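Local coordinates for threonine synthase (Brucella melitensis bv. 1, PDB 4F4F), which probably catalyses the pyridoxal-phosphate-dependent conversion of O-phospho-L-homoserine and water into L-threonine and phosphate, the final step of threonine biosynthesis, at residues R138-G143 and D164-F169; K207-D212 and I457-V462; K54-V59 and V236-T241. All blocks are in the same frame, centred on the assembly; numbering follows the deposited sequence.

Contact 1: R138-G143 and D164-F169; sequences RATIVG and DIFILF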
ATOM      1  N   ARG A 138     -20.132  -8.991 -11.084  1.00 25.82           N
ATOM      2  CA  ARG A 138     -19.868  -9.036  -9.667  1.00 24.60           C
ATOM      3  C   ARG A 138     -18.486  -9.652  -9.526  1.00 22.74           C
ATOM      4  O   ARG A 138     -17.921 -10.151 -10.508  1.00 22.97           O
ATOM      5  CB  ARG A 138     -20.917  -9.896  -8.949  1.00 26.20           C
ATOM      6  CG  ARG A 138     -22.360  -9.474  -9.241  1.00 29.18           C
ATOM      7  CD  ARG A 138     -23.368 -10.161  -8.337  1.00 31.28           C
ATOM      8  NE  ARG A 138     -22.913  -9.977  -6.969  1.00 31.45           N
ATOM      9  CZ  ARG A 138     -23.236  -8.952  -6.185  1.00 32.42           C
ATOM     10  NH1 ARG A 138     -24.078  -8.009  -6.598  1.00 35.31           N
ATOM     11  NH2 ARG A 138     -22.707  -8.880  -4.972  1.00 32.04           N
ATOM     12  N   ALA A 139     -17.930  -9.581  -8.328  1.00 20.56           N
ATOM     13  CA  ALA A 139     -16.636 -10.235  -8.056  1.00 19.66           C
ATOM     14  C   ALA A 139     -16.623 -10.873  -6.672  1.00 18.48           C
ATOM     15  O   ALA A 139     -17.292 -10.399  -5.756  1.00 18.13           O
ATOM     16  CB  ALA A 139     -15.485  -9.254  -8.185  1.00 18.89           C
ATOM     17  N   THR A 140     -15.808 -11.918  -6.527  1.00 18.31           N
ATOM     18  CA  THR A 140     -15.560 -12.572  -5.257  1.00 17.14           C
ATOM     19  C   THR A 140     -14.092 -12.249  -4.932  1.00 16.87           C
ATOM     20  O   THR A 140     -13.182 -12.731  -5.601  1.00 17.96           O
ATOM     21  CB  THR A 140     -15.798 -14.094  -5.373  1.00 17.79           C
ATOM     22  OG1 THR A 140     -17.152 -14.344  -5.797  1.00 18.52           O
ATOM     23  CG2 THR A 140     -15.525 -14.791  -4.037  1.00 16.72           C
ATOM     24  N   ILE A 141     -13.884 -11.369  -3.959  1.00 16.16           N
ATOM     25  CA  ILE A 141     -12.525 -10.966  -3.525  1.00 15.90           C
ATOM     26  C   ILE A 141     -12.001 -12.002  -2.559  1.00 15.12           C
ATOM     27  O   ILE A 141     -12.677 -12.331  -1.581  1.00 15.25           O
ATOM     28  CB  ILE A 141     -12.516  -9.593  -2.818  1.00 15.81           C
ATOM     29  CG1 ILE A 141     -13.270  -8.526  -3.671  1.00 16.40           C
ATOM     30  CG2 ILE A 141     -11.069  -9.179  -2.477  1.00 15.42           C
ATOM     31  CD1 ILE A 141     -12.569  -8.125  -4.940  1.00 17.51           C
ATOM     32  N   VAL A 142     -10.812 -12.532  -2.821  1.00 15.24           N
ATOM     33  CA  VAL A 142     -10.257 -13.567  -1.942  1.00 15.26           C
ATOM     34  C   VAL A 142      -8.808 -13.217  -1.594  1.00 15.28           C
ATOM     35  O   VAL A 142      -8.046 -12.854  -2.467  1.00 16.79           O
ATOM     36  CB  VAL A 142     -10.373 -14.983  -2.580  1.00 16.36           C
ATOM     37  CG1 VAL A 142      -9.848 -16.025  -1.607  1.00 16.30           C
ATOM     38  CG2 VAL A 142     -11.835 -15.331  -2.921  1.00 16.81           C
ATOM     39  N   GLY A 143      -8.454 -13.237  -0.314  1.00 14.70           N
ATOM     40  CA  GLY A 143      -7.074 -13.048   0.096  1.00 14.93           C
ATOM     41  C   GLY A 143      -6.717 -13.722   1.397  1.00 14.97           C
ATOM     42  O   GLY A 143      -7.591 -14.203   2.125  1.00 13.53           O
ATOM     43  N   ASP A 164     -18.219  -9.651  -2.751  1.00 16.83           N
ATOM     44  CA  ASP A 164     -18.224 -10.399  -1.487  1.00 16.35           C
ATOM     45  C   ASP A 164     -16.734 -10.667  -1.238  1.00 14.98           C
ATOM     46  O   ASP A 164     -15.974 -10.986  -2.182  1.00 14.96           O
ATOM     47  CB  ASP A 164     -19.009 -11.708  -1.609  1.00 17.81           C
ATOM     48  CG  ASP A 164     -20.489 -11.469  -1.903  1.00 20.10           C
ATOM     49  OD1 ASP A 164     -21.195 -10.994  -1.006  1.00 20.70           O
ATOM     50  OD2 ASP A 164     -20.943 -11.707  -3.046  1.00 22.21           O
ATOM     51  N   ILE A 165     -16.317 -10.509   0.002  1.00 13.74           N
ATOM     52  CA  ILE A 165     -14.925 -10.657   0.346  1.00 13.00           C
ATOM     53  C   ILE A 165     -14.707 -11.772   1.360  1.00 12.72           C
ATOM     54  O   ILE A 165     -15.466 -11.902   2.341  1.00 13.47           O
ATOM     55  CB  ILE A 165     -14.328  -9.304   0.806  1.00 12.46           C
ATOM     56  CG1 ILE A 165     -12.815  -9.436   1.086  1.00 12.18           C
ATOM     57  CG2 ILE A 165     -15.099  -8.806   2.006  1.00 12.54           C
ATOM     58  CD1 ILE A 165     -11.983  -8.164   1.080  1.00 11.96           C
ATOM     59  N   PHE A 166     -13.706 -12.604   1.072  1.00 12.67           N
ATOM     60  CA  PHE A 166     -13.319 -13.717   1.907  1.00 12.65           C
ATOM     61  C   PHE A 166     -11.823 -13.559   2.221  1.00 12.13           C
ATOM     62  O   PHE A 166     -10.986 -13.519   1.316  1.00 12.77           O
ATOM     63  CB  PHE A 166     -13.561 -15.066   1.183  1.00 13.09           C
ATOM     64  CG  PHE A 166     -14.981 -15.250   0.717  1.00 13.85           C
ATOM     65  CD1 PHE A 166     -15.459 -14.526  -0.365  1.00 14.36           C
ATOM     66  CD2 PHE A 166     -15.845 -16.102   1.378  1.00 14.47           C
ATOM     67  CE1 PHE A 166     -16.785 -14.671  -0.772  1.00 15.54           C
ATOM     68  CE2 PHE A 166     -17.153 -16.251   0.974  1.00 15.62           C
ATOM     69  CZ  PHE A 166     -17.630 -15.548  -0.111  1.00 15.79           C
ATOM     70  N   ILE A 167     -11.516 -13.430   3.506  1.00 12.14           N
ATOM     71  CA  ILE A 167     -10.145 -13.326   3.971  1.00 11.56           C
ATOM     72  C   ILE A 167      -9.847 -14.515   4.871  1.00 11.71           C
ATOM     73  O   ILE A 167     -10.571 -14.776   5.871  1.00 11.62           O
ATOM     74  CB  ILE A 167      -9.926 -12.041   4.752  1.00 12.00           C
ATOM     75  CG1 ILE A 167     -10.126 -10.792   3.856  1.00 12.04           C
ATOM     76  CG2 ILE A 167      -8.539 -12.087   5.417  1.00 11.95           C
ATOM     77  CD1 ILE A 167      -9.158 -10.637   2.686  1.00 12.22           C
ATOM     78  N   LEU A 168      -8.795 -15.232   4.509  1.00 11.83           N
ATOM     79  CA  LEU A 168      -8.320 -16.349   5.268  1.00 12.51           C
ATOM     80  C   LEU A 168      -7.158 -15.873   6.161  1.00 12.76           C
ATOM     81  O   LEU A 168      -6.217 -15.202   5.681  1.00 12.95           O
ATOM     82  CB  LEU A 168      -7.826 -17.445   4.301  1.00 13.11           C
ATOM     83  CG  LEU A 168      -8.807 -18.199   3.393  1.00 13.00           C
ATOM     84  CD1 LEU A 168      -9.527 -17.308   2.393  1.00 13.06           C
ATOM     85  CD2 LEU A 168      -8.113 -19.333   2.675  1.00 13.31           C
ATOM     86  N   PHE A 169      -7.224 -16.233   7.437  1.00 13.05           N
ATOM     87  CA  PHE A 169      -6.179 -15.929   8.406  1.00 13.49           C
ATOM     88  C   PHE A 169      -5.973 -17.110   9.346  1.00 13.90           C
ATOM     89  O   PHE A 169      -6.874 -17.942   9.501  1.00 13.58           O
ATOM     90  CB  PHE A 169      -6.534 -14.674   9.188  1.00 13.91           C
ATOM     91  CG  PHE A 169      -7.780 -14.779  10.021  1.00 13.94           C
ATOM     92  CD1 PHE A 169      -7.707 -15.207  11.330  1.00 14.82           C
ATOM     93  CD2 PHE A 169      -9.006 -14.373   9.516  1.00 13.87           C
ATOM     94  CE1 PHE A 169      -8.832 -15.280  12.105  1.00 15.26           C
ATOM     95  CE2 PHE A 169     -10.160 -14.484  10.295  1.00 14.44           C
ATOM     96  CZ  PHE A 169     -10.064 -14.928  11.581  1.00 15.02           C
TER
HETATM   97  O   HOH W   1     -20.463 -10.747  -5.237  1.00 27.40           O

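Contact 2: K207-D212 and I457-V462; sequences KGMFND and IVEEYV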
ATOM      1  N   LYS A 207      -3.658 -19.427  -3.358  1.00 22.25           N
ATOM      2  CA  LYS A 207      -2.958 -19.731  -4.619  1.00 24.80           C
ATOM      3  C   LYS A 207      -3.672 -20.911  -5.289  1.00 25.41           C
ATOM      4  O   LYS A 207      -3.873 -20.907  -6.495  1.00 26.84           O
ATOM      5  CB  LYS A 207      -1.474 -20.048  -4.370  1.00 25.86           C
ATOM      6  N   GLY A 208      -4.080 -21.893  -4.484  1.00 25.37           N
ATOM      7  CA  GLY A 208      -4.900 -23.023  -4.932  1.00 25.90           C
ATOM      8  C   GLY A 208      -6.173 -22.583  -5.657  1.00 25.75           C
ATOM      9  O   GLY A 208      -6.459 -23.059  -6.767  1.00 26.63           O
ATOM     10  N   MET A 209      -6.928 -21.674  -5.049  1.00 23.87           N
ATOM     11  CA  MET A 209      -8.168 -21.196  -5.654  1.00 24.39           C
ATOM     12  C   MET A 209      -7.870 -20.481  -6.960  1.00 26.08           C
ATOM     13  O   MET A 209      -8.579 -20.685  -7.947  1.00 26.97           O
ATOM     14  CB  MET A 209      -8.930 -20.255  -4.709  1.00 22.99           C
ATOM     15  CG  MET A 209      -9.615 -20.998  -3.555  1.00 22.36           C
ATOM     16  SD  MET A 209     -10.598 -19.968  -2.435  1.00 21.43           S
ATOM     17  CE  MET A 209      -9.323 -19.416  -1.315  1.00 20.75           C
ATOM     18  N   PHE A 210      -6.824 -19.649  -6.971  1.00 26.90           N
ATOM     19  CA  PHE A 210      -6.483 -18.917  -8.199  1.00 29.05           C
ATOM     20  C   PHE A 210      -5.982 -19.799  -9.335  1.00 32.00           C
ATOM     21  O   PHE A 210      -6.156 -19.444 -10.495  1.00 33.24           O
ATOM     22  CB  PHE A 210      -5.553 -17.733  -7.934  1.00 29.15           C
ATOM     23  CG  PHE A 210      -6.293 -16.529  -7.453  1.00 28.00           C
ATOM     24  CD1 PHE A 210      -6.999 -15.740  -8.344  1.00 29.16           C
ATOM     25  CD2 PHE A 210      -6.353 -16.233  -6.121  1.00 26.54           C
ATOM     26  CE1 PHE A 210      -7.724 -14.646  -7.897  1.00 28.01           C
ATOM     27  CE2 PHE A 210      -7.074 -15.143  -5.659  1.00 26.51           C
ATOM     28  CZ  PHE A 210      -7.763 -14.347  -6.548  1.00 26.68           C
ATOM     29  N   ASN A 211      -5.411 -20.952  -8.999  1.00 33.63           N
ATOM     30  CA  ASN A 211      -5.000 -21.947  -9.987  1.00 36.28           C
ATOM     31  C   ASN A 211      -6.145 -22.781 -10.527  1.00 35.98           C
ATOM     32  O   ASN A 211      -6.000 -23.457 -11.527  1.00 36.25           O
ATOM     33  CB  ASN A 211      -3.970 -22.891  -9.380  1.00 38.55           C
ATOM     34  CG  ASN A 211      -2.651 -22.207  -9.116  1.00 40.86           C
ATOM     35  OD1 ASN A 211      -2.305 -21.230  -9.775  1.00 43.65           O
ATOM     36  ND2 ASN A 211      -1.909 -22.715  -8.142  1.00 43.03           N
ATOM     37  N   ASP A 212      -7.262 -22.793  -9.820  1.00 33.49           N
ATOM     38  CA  ASP A 212      -8.414 -23.548 -10.241  1.00 34.18           C
ATOM     39  C   ASP A 212      -9.219 -22.622 -11.157  1.00 34.25           C
ATOM     40  O   ASP A 212     -10.006 -21.776 -10.700  1.00 31.70           O
ATOM     41  CB  ASP A 212      -9.206 -24.008  -9.024  1.00 32.73           C
ATOM     42  CG  ASP A 212     -10.357 -24.888  -9.383  1.00 34.01           C
ATOM     43  OD1 ASP A 212     -10.746 -24.928 -10.575  1.00 36.81           O
ATOM     44  OD2 ASP A 212     -10.907 -25.491  -8.461  1.00 33.95           O
ATOM     45  N   ILE A 457     -12.826 -27.664   1.040  1.00 21.91           N
ATOM     46  CA  ILE A 457     -13.647 -27.098   2.116  1.00 21.32           C
ATOM     47  C   ILE A 457     -13.791 -25.566   1.917  1.00 20.12           C
ATOM     48  O   ILE A 457     -14.898 -25.031   1.963  1.00 19.99           O
ATOM     49  CB  ILE A 457     -13.066 -27.431   3.521  1.00 21.57           C
ATOM     50  CG1 ILE A 457     -13.196 -28.942   3.807  1.00 22.84           C
ATOM     51  CG2 ILE A 457     -13.741 -26.584   4.602  1.00 21.12           C
ATOM     52  CD1 ILE A 457     -12.573 -29.406   5.131  1.00 23.33           C
ATOM     53  N   VAL A 458     -12.675 -24.881   1.665  1.00 18.90           N
ATOM     54  CA  VAL A 458     -12.687 -23.427   1.496  1.00 17.87           C
ATOM     55  C   VAL A 458     -13.478 -23.071   0.219  1.00 18.96           C
ATOM     56  O   VAL A 458     -14.305 -22.151   0.236  1.00 18.14           O
ATOM     57  CB  VAL A 458     -11.260 -22.825   1.486  1.00 17.02           C
ATOM     58  CG1 VAL A 458     -11.309 -21.337   1.179  1.00 16.06           C
ATOM     59  CG2 VAL A 458     -10.557 -23.054   2.824  1.00 16.11           C
ATOM     60  N   GLU A 459     -13.281 -23.834  -0.864  1.00 20.01           N
ATOM     61  CA  GLU A 459     -13.964 -23.482  -2.113  1.00 21.40           C
ATOM     62  C   GLU A 459     -15.461 -23.643  -1.927  1.00 22.04           C
ATOM     63  O   GLU A 459     -16.226 -22.824  -2.421  1.00 22.26           O
ATOM     64  CB  GLU A 459     -13.505 -24.342  -3.295  1.00 22.90           C
ATOM     65  CG  GLU A 459     -12.163 -23.926  -3.868  1.00 23.16           C
ATOM     66  CD  GLU A 459     -11.775 -24.719  -5.106  1.00 25.08           C
ATOM     67  OE1 GLU A 459     -12.493 -25.679  -5.434  1.00 27.62           O
ATOM     68  OE2 GLU A 459     -10.769 -24.376  -5.768  1.00 25.48           O
ATOM     69  N   GLU A 460     -15.879 -24.702  -1.229  1.00 22.81           N
ATOM     70  CA  GLU A 460     -17.317 -24.940  -0.976  1.00 23.93           C
ATOM     71  C   GLU A 460     -17.918 -23.786  -0.151  1.00 23.07           C
ATOM     72  O   GLU A 460     -19.036 -23.330  -0.406  1.00 23.46           O
ATOM     73  CB  GLU A 460     -17.582 -26.316  -0.286  1.00 24.20           C
ATOM     74  N   TYR A 461     -17.187 -23.324   0.849  1.00 22.27           N
ATOM     75  CA  TYR A 461     -17.679 -22.196   1.658  1.00 22.55           C
ATOM     76  C   TYR A 461     -17.845 -20.974   0.765  1.00 22.58           C
ATOM     77  O   TYR A 461     -18.886 -20.317   0.779  1.00 23.72           O
ATOM     78  CB  TYR A 461     -16.776 -21.889   2.888  1.00 21.82           C
ATOM     79  CG  TYR A 461     -17.339 -20.756   3.716  1.00 21.94           C
ATOM     80  CD1 TYR A 461     -17.184 -19.435   3.296  1.00 21.89           C
ATOM     81  CD2 TYR A 461     -18.074 -20.992   4.896  1.00 23.30           C
ATOM     82  CE1 TYR A 461     -17.751 -18.384   3.999  1.00 22.24           C
ATOM     83  CE2 TYR A 461     -18.616 -19.927   5.623  1.00 23.38           C
ATOM     84  CZ  TYR A 461     -18.457 -18.633   5.166  1.00 22.93           C
ATOM     85  OH  TYR A 461     -18.982 -17.532   5.834  1.00 24.65           O
ATOM     86  N   VAL A 462     -16.845 -20.696  -0.054  1.00 21.92           N
ATOM     87  CA  VAL A 462     -16.912 -19.519  -0.909  1.00 22.59           C
ATOM     88  C   VAL A 462     -18.060 -19.630  -1.923  1.00 25.14           C
ATOM     89  O   VAL A 462     -18.813 -18.683  -2.111  1.00 24.70           O
ATOM     90  CB  VAL A 462     -15.573 -19.281  -1.646  1.00 21.84           C
ATOM     91  CG1 VAL A 462     -15.756 -18.276  -2.781  1.00 22.71           C
ATOM     92  CG2 VAL A 462     -14.501 -18.826  -0.667  1.00 20.50           C
TER

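Contact 3: K54-V59 and V236-T241; sequences KSYVEV and VVYYFT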
ATOM      1  N   LYS A  54      -7.132  23.820  -1.313  1.00 16.68           N
ATOM      2  CA  LYS A  54      -8.180  22.856  -1.638  1.00 16.08           C
ATOM      3  C   LYS A  54      -8.176  21.727  -0.598  1.00 14.98           C
ATOM      4  O   LYS A  54      -7.121  21.332  -0.077  1.00 13.94           O
ATOM      5  CB  LYS A  54      -7.953  22.278  -3.040  1.00 16.04           C
ATOM      6  N   SER A  55      -9.343  21.138  -0.412  1.00 14.68           N
ATOM      7  CA  SER A  55      -9.511  19.998   0.486  1.00 14.17           C
ATOM      8  C   SER A  55      -8.746  18.798  -0.054  1.00 13.45           C
ATOM      9  O   SER A  55      -8.391  18.759  -1.242  1.00 13.28           O
ATOM     10  CB  SER A  55     -10.995  19.658   0.602  1.00 14.75           C
ATOM     11  OG  SER A  55     -11.435  19.013  -0.563  1.00 14.89           O
ATOM     12  N   TYR A  56      -8.504  17.811   0.815  1.00 12.87           N
ATOM     13  CA  TYR A  56      -7.891  16.541   0.395  1.00 12.14           C
ATOM     14  C   TYR A  56      -8.665  15.943  -0.769  1.00 12.22           C
ATOM     15  O   TYR A  56      -8.073  15.521  -1.755  1.00 11.97           O
ATOM     16  CB  TYR A  56      -7.822  15.510   1.558  1.00 11.94           C
ATOM     17  CG  TYR A  56      -7.044  14.276   1.195  1.00 11.19           C
ATOM     18  CD1 TYR A  56      -7.648  13.220   0.531  1.00 11.26           C
ATOM     19  CD2 TYR A  56      -5.688  14.183   1.460  1.00 10.98           C
ATOM     20  CE1 TYR A  56      -6.952  12.089   0.164  1.00 10.86           C
ATOM     21  CE2 TYR A  56      -4.971  13.049   1.118  1.00 10.70           C
ATOM     22  CZ  TYR A  56      -5.586  12.004   0.458  1.00 10.71           C
ATOM     23  OH  TYR A  56      -4.861  10.890   0.089  1.00 10.37           O
ATOM     24  N   VAL A  57      -9.998  15.901  -0.643  1.00 12.54           N
ATOM     25  CA  VAL A  57     -10.837  15.358  -1.696  1.00 12.82           C
ATOM     26  C   VAL A  57     -10.664  16.135  -3.000  1.00 13.04           C
ATOM     27  O   VAL A  57     -10.529  15.551  -4.031  1.00 12.92           O
ATOM     28  CB  VAL A  57     -12.314  15.321  -1.250  1.00 13.40           C
ATOM     29  CG1 VAL A  57     -13.268  15.068  -2.420  1.00 13.71           C
ATOM     30  CG2 VAL A  57     -12.475  14.276  -0.162  1.00 13.34           C
ATOM     31  N   GLU A  58     -10.645  17.451  -2.945  1.00 13.16           N
ATOM     32  CA  GLU A  58     -10.480  18.243  -4.154  1.00 13.44           C
ATOM     33  C   GLU A  58      -9.127  18.032  -4.820  1.00 12.57           C
ATOM     34  O   GLU A  58      -9.033  17.998  -6.041  1.00 12.12           O
ATOM     35  CB  GLU A  58     -10.671  19.721  -3.842  1.00 14.68           C
ATOM     36  CG  GLU A  58     -12.107  20.104  -3.528  1.00 16.20           C
ATOM     37  CD  GLU A  58     -12.192  21.520  -2.976  1.00 17.52           C
ATOM     38  OE1 GLU A  58     -11.318  21.950  -2.191  1.00 17.87           O
ATOM     39  OE2 GLU A  58     -13.140  22.212  -3.302  1.00 19.04           O
ATOM     40  N   VAL A  59      -8.068  17.870  -4.023  1.00 11.74           N
ATOM     41  CA  VAL A  59      -6.763  17.615  -4.580  1.00 11.45           C
ATOM     42  C   VAL A  59      -6.743  16.228  -5.223  1.00 11.07           C
ATOM     43  O   VAL A  59      -6.192  16.044  -6.298  1.00 11.05           O
ATOM     44  CB  VAL A  59      -5.648  17.748  -3.524  1.00 11.11           C
ATOM     45  CG1 VAL A  59      -4.295  17.283  -4.066  1.00 10.69           C
ATOM     46  CG2 VAL A  59      -5.544  19.204  -3.046  1.00 11.29           C
ATOM     47  N   VAL A 236      -0.652   8.569  -4.607  1.00 11.81           N
ATOM     48  CA  VAL A 236      -0.053   9.760  -5.222  1.00 11.11           C
ATOM     49  C   VAL A 236      -0.558  11.046  -4.532  1.00 10.83           C
ATOM     50  O   VAL A 236       0.194  12.000  -4.339  1.00 10.50           O
ATOM     51  CB  VAL A 236      -0.366   9.802  -6.722  1.00 11.13           C
ATOM     52  CG1 VAL A 236       0.206  11.086  -7.361  1.00 11.09           C
ATOM     53  CG2 VAL A 236       0.189   8.573  -7.433  1.00 10.74           C
ATOM     54  N   VAL A 237      -1.811  11.016  -4.080  1.00 10.62           N
ATOM     55  CA  VAL A 237      -2.472  12.192  -3.606  1.00 10.56           C
ATOM     56  C   VAL A 237      -1.755  12.824  -2.408  1.00 10.50           C
ATOM     57  O   VAL A 237      -1.549  14.038  -2.371  1.00 10.49           O
ATOM     58  CB  VAL A 237      -3.954  11.921  -3.274  1.00 10.71           C
ATOM     59  CG1 VAL A 237      -4.611  13.188  -2.744  1.00 10.78           C
ATOM     60  CG2 VAL A 237      -4.722  11.435  -4.539  1.00 10.64           C
ATOM     61  N   TYR A 238      -1.404  12.020  -1.408  1.00 10.40           N
ATOM     62  CA  TYR A 238      -0.910  12.615  -0.178  1.00 10.59           C
ATOM     63  C   TYR A 238       0.499  13.212  -0.328  1.00 10.24           C
ATOM     64  O   TYR A 238       0.904  14.061   0.461  1.00  9.97           O
ATOM     65  CB  TYR A 238      -1.049  11.716   1.023  1.00 11.11           C
ATOM     66  CG  TYR A 238      -0.489  10.346   0.877  1.00 11.62           C
ATOM     67  CD1 TYR A 238       0.870  10.136   0.856  1.00 11.78           C
ATOM     68  CD2 TYR A 238      -1.320   9.245   0.885  1.00 12.21           C
ATOM     69  CE1 TYR A 238       1.385   8.841   0.746  1.00 12.32           C
ATOM     70  CE2 TYR A 238      -0.807   7.969   0.793  1.00 12.58           C
ATOM     71  CZ  TYR A 238       0.532   7.781   0.717  1.00 12.75           C
ATOM     72  OH  TYR A 238       1.022   6.471   0.639  1.00 14.48           O
ATOM     73  N   TYR A 239       1.208  12.803  -1.369  1.00  9.83           N
ATOM     74  CA  TYR A 239       2.459  13.504  -1.707  1.00  9.78           C
ATOM     75  C   TYR A 239       2.169  14.934  -2.149  1.00  9.66           C
ATOM     76  O   TYR A 239       2.784  15.870  -1.651  1.00  9.70           O
ATOM     77  CB  TYR A 239       3.242  12.768  -2.773  1.00  9.70           C
ATOM     78  CG  TYR A 239       3.785  11.485  -2.275  1.00  9.65           C
ATOM     79  CD1 TYR A 239       5.017  11.432  -1.650  1.00  9.77           C
ATOM     80  CD2 TYR A 239       3.077  10.305  -2.434  1.00  9.66           C
ATOM     81  CE1 TYR A 239       5.522  10.237  -1.191  1.00  9.74           C
ATOM     82  CE2 TYR A 239       3.554   9.105  -1.935  1.00  9.72           C
ATOM     83  CZ  TYR A 239       4.801   9.093  -1.336  1.00  9.88           C
ATOM     84  OH  TYR A 239       5.317   7.925  -0.901  1.00  9.96           O
ATOM     85  N   PHE A 240       1.164  15.119  -3.000  1.00  9.73           N
ATOM     86  CA  PHE A 240       0.697  16.453  -3.320  1.00  9.79           C
ATOM     87  C   PHE A 240       0.197  17.263  -2.115  1.00  9.92           C
ATOM     88  O   PHE A 240       0.580  18.427  -1.933  1.00  9.89           O
ATOM     89  CB  PHE A 240      -0.408  16.416  -4.396  1.00  9.97           C
ATOM     90  CG  PHE A 240       0.131  16.247  -5.814  1.00  9.96           C
ATOM     91  CD1 PHE A 240       0.454  14.988  -6.313  1.00  9.83           C
ATOM     92  CD2 PHE A 240       0.279  17.333  -6.644  1.00 10.25           C
ATOM     93  CE1 PHE A 240       0.912  14.829  -7.611  1.00  9.87           C
ATOM     94  CE2 PHE A 240       0.773  17.181  -7.926  1.00 10.27           C
ATOM     95  CZ  PHE A 240       1.080  15.937  -8.414  1.00 10.09           C
ATOM     96  N   THR A 241      -0.678  16.684  -1.312  1.00  9.98           N
ATOM     97  CA  THR A 241      -1.290  17.464  -0.217  1.00 10.29           C
ATOM     98  C   THR A 241      -0.228  17.869   0.830  1.00 10.36           C
ATOM     99  O   THR A 241      -0.207  19.015   1.302  1.00 10.82           O
ATOM    100  CB  THR A 241      -2.500  16.755   0.396  1.00 10.47           C
ATOM    101  OG1 THR A 241      -2.100  15.490   0.987  1.00 10.29           O
ATOM    102  CG2 THR A 241      -3.614  16.557  -0.682  1.00 10.36           C
TER

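Contact 1: R138-G143 and D164-F169
Ile141 sits between Asp164 and Phe166 across two parallel strands, its N donating to Asp164 O (2.8 Å) and its O accepting from Phe166 N (2.9 Å). Two residues further on, Gly143 repeats the pattern between Phe166 and Leu168, and Asp164 N to Ala139 O closes the ladder at 3.2 Å. The straightest of the five bonds is Leu168 N to Gly143 O, with 169° at the hydrogen. Ile141 lies beside Ile165 and bonds to the residues flanking it, as in any parallel pair. On one face of the sheet Thr140 CG2 reaches Phe166 CE1 at 3.5 Å, approaching the ring obliquely. CG2 is the branch that does so because OG1 lies beside the backbone N (chi1 -59°), where it bonds Leu219 O and Ser466 OG. On the other face Ile165 stretches CG1 anti to its N and brings CD1 to 3.8 Å from Ile141 CG2, while Ile167 CD1 covers the side-chain-less Gly143. At the Ala139 end of the ladder Arg138 NH2 and Asp164 OD2 form a long salt bridge of 3.8 Å, their planes 40° apart. A water lies between them, accepting from Arg138 NH2 at 2.9 Å and donating to Ala139 O. Both groups have further partners: NH2 bonds Asp161 O, and Asp164 OD1 pairs with Arg467. In this beta-alpha-beta unit with helix 148-157, backbone bonds therefore fix the strand register, and the buried Asp164 carboxylate probably relies on Arg467 more than on Arg138 to balance its charge.

Contact 2: K207-D212 and I457-V462
Met209 of helix 199-211 and Asp212, just past its end, meet Val458, Glu459 and Val462 of helix 455-465, a helix-helix contact over one face of the parallel sheet. The short axes cross at -68° and come no closer than 10.9 Å, so side chains do the bridging. Met209 extends through CG and SD and then turns at its last torsion (chi3 -85°), which lays CE 3.7 Å from Val458 CG1, the two side chains nearly perpendicular. SD also passes 4.4 Å from Val462 CG2. Met209 and Glu459 run antiparallel alongside one another, with their CG atoms 3.9 Å apart. Phe215 of helix 213-219 touches Met209, Glu459 and Val462 and fills in the same junction. Asp212 is the N-cap of that next helix: its OD1 accepts from Phe215 N, which fixes the carboxylate and leaves OD2 turned to Glu459. The two carboxylates thus meet through oxygen atoms, their planes inclined at 43°; one of them may well hold a proton, since a fully ionised pair at this spacing would be costly. Asp212 OD2 lies 2.9 Å from Glu459 OE2 and 3.4 Å from Glu459 OE1.

Contact 3: K54-V59 and V236-T241
Tyr56 lies against Val237 in a CH-pi contact, the methyl CG1 standing over one face of the ring, 4.0 Å from its centroid and 27° off the normal. It is offset toward the hydroxyl end, with CG1 3.6 Å from Tyr56 CZ. The ring reaches there because CG is anti to the backbone N (chi1 -173°), directing the side chain out over the helix 236-245. Beside it, Tyr238 CB approaches the ring edge near Tyr56 CE2, and Thr241 OG1 comes obliquely to within 3.8 Å of the same carbon.

Aliphatic contacts continue one turn further along helix 56-64. Val59 CG1 touches Thr241 CG2 at 3.5 Å and also meets Phe240 CB, the threonine methyl thus facing the valine while its hydroxyl turns to the tyrosine. Val237 is also covered by Ala60 and Leu64 of this helix.

Hydrogen bonds run within the segments or to a neighbouring residue. Ser55 and Glu58 form a capping box at the start of helix 56-64: Glu58 N donates to Ser55 OG (3.0 Å), and Ser55 N donates to the anti lone pair of Glu58 OE1 (2.8 Å). The box holds the first turn, from which Tyr56 projects. Tyr238 OH bonds NE2 of Gln235, just before 236-241.

Through these contacts the N-terminal region of threonine synthase packs on a helix of the pyridoxal-phosphate enzyme fold. The Tyr238 side chain lies about 7 Å from the bound cofactor and about 4 Å from that of Asp264, a cofactor-binding residue, and Tyr239 OH bonds Asp264 O, so the helix borders the cofactor pocket.

Contacts 1 and 2 are neighbours, their centres about 11 Å apart, and share one layer: Val142 CG1 meets Met209 CE at 3.4 Å, and Val462 packs on Phe166 and Thr140. The helices of contact 2 thus cover a face of the five-stranded parallel sheet that contact 1 helps build. Contact 3 lies apart, about 30 Å from contact 1 and 39 Å from contact 2 between centres, beside the six-stranded mixed sheet. Along the chain contact 1 closes before contact 2 opens and falls between the segments of contact 3, whereas the segments of contacts 2 and 3 alternate. An N-terminal segment (54-59) and the C-terminal helix 455-465 each pack on the cofactor-binding fold.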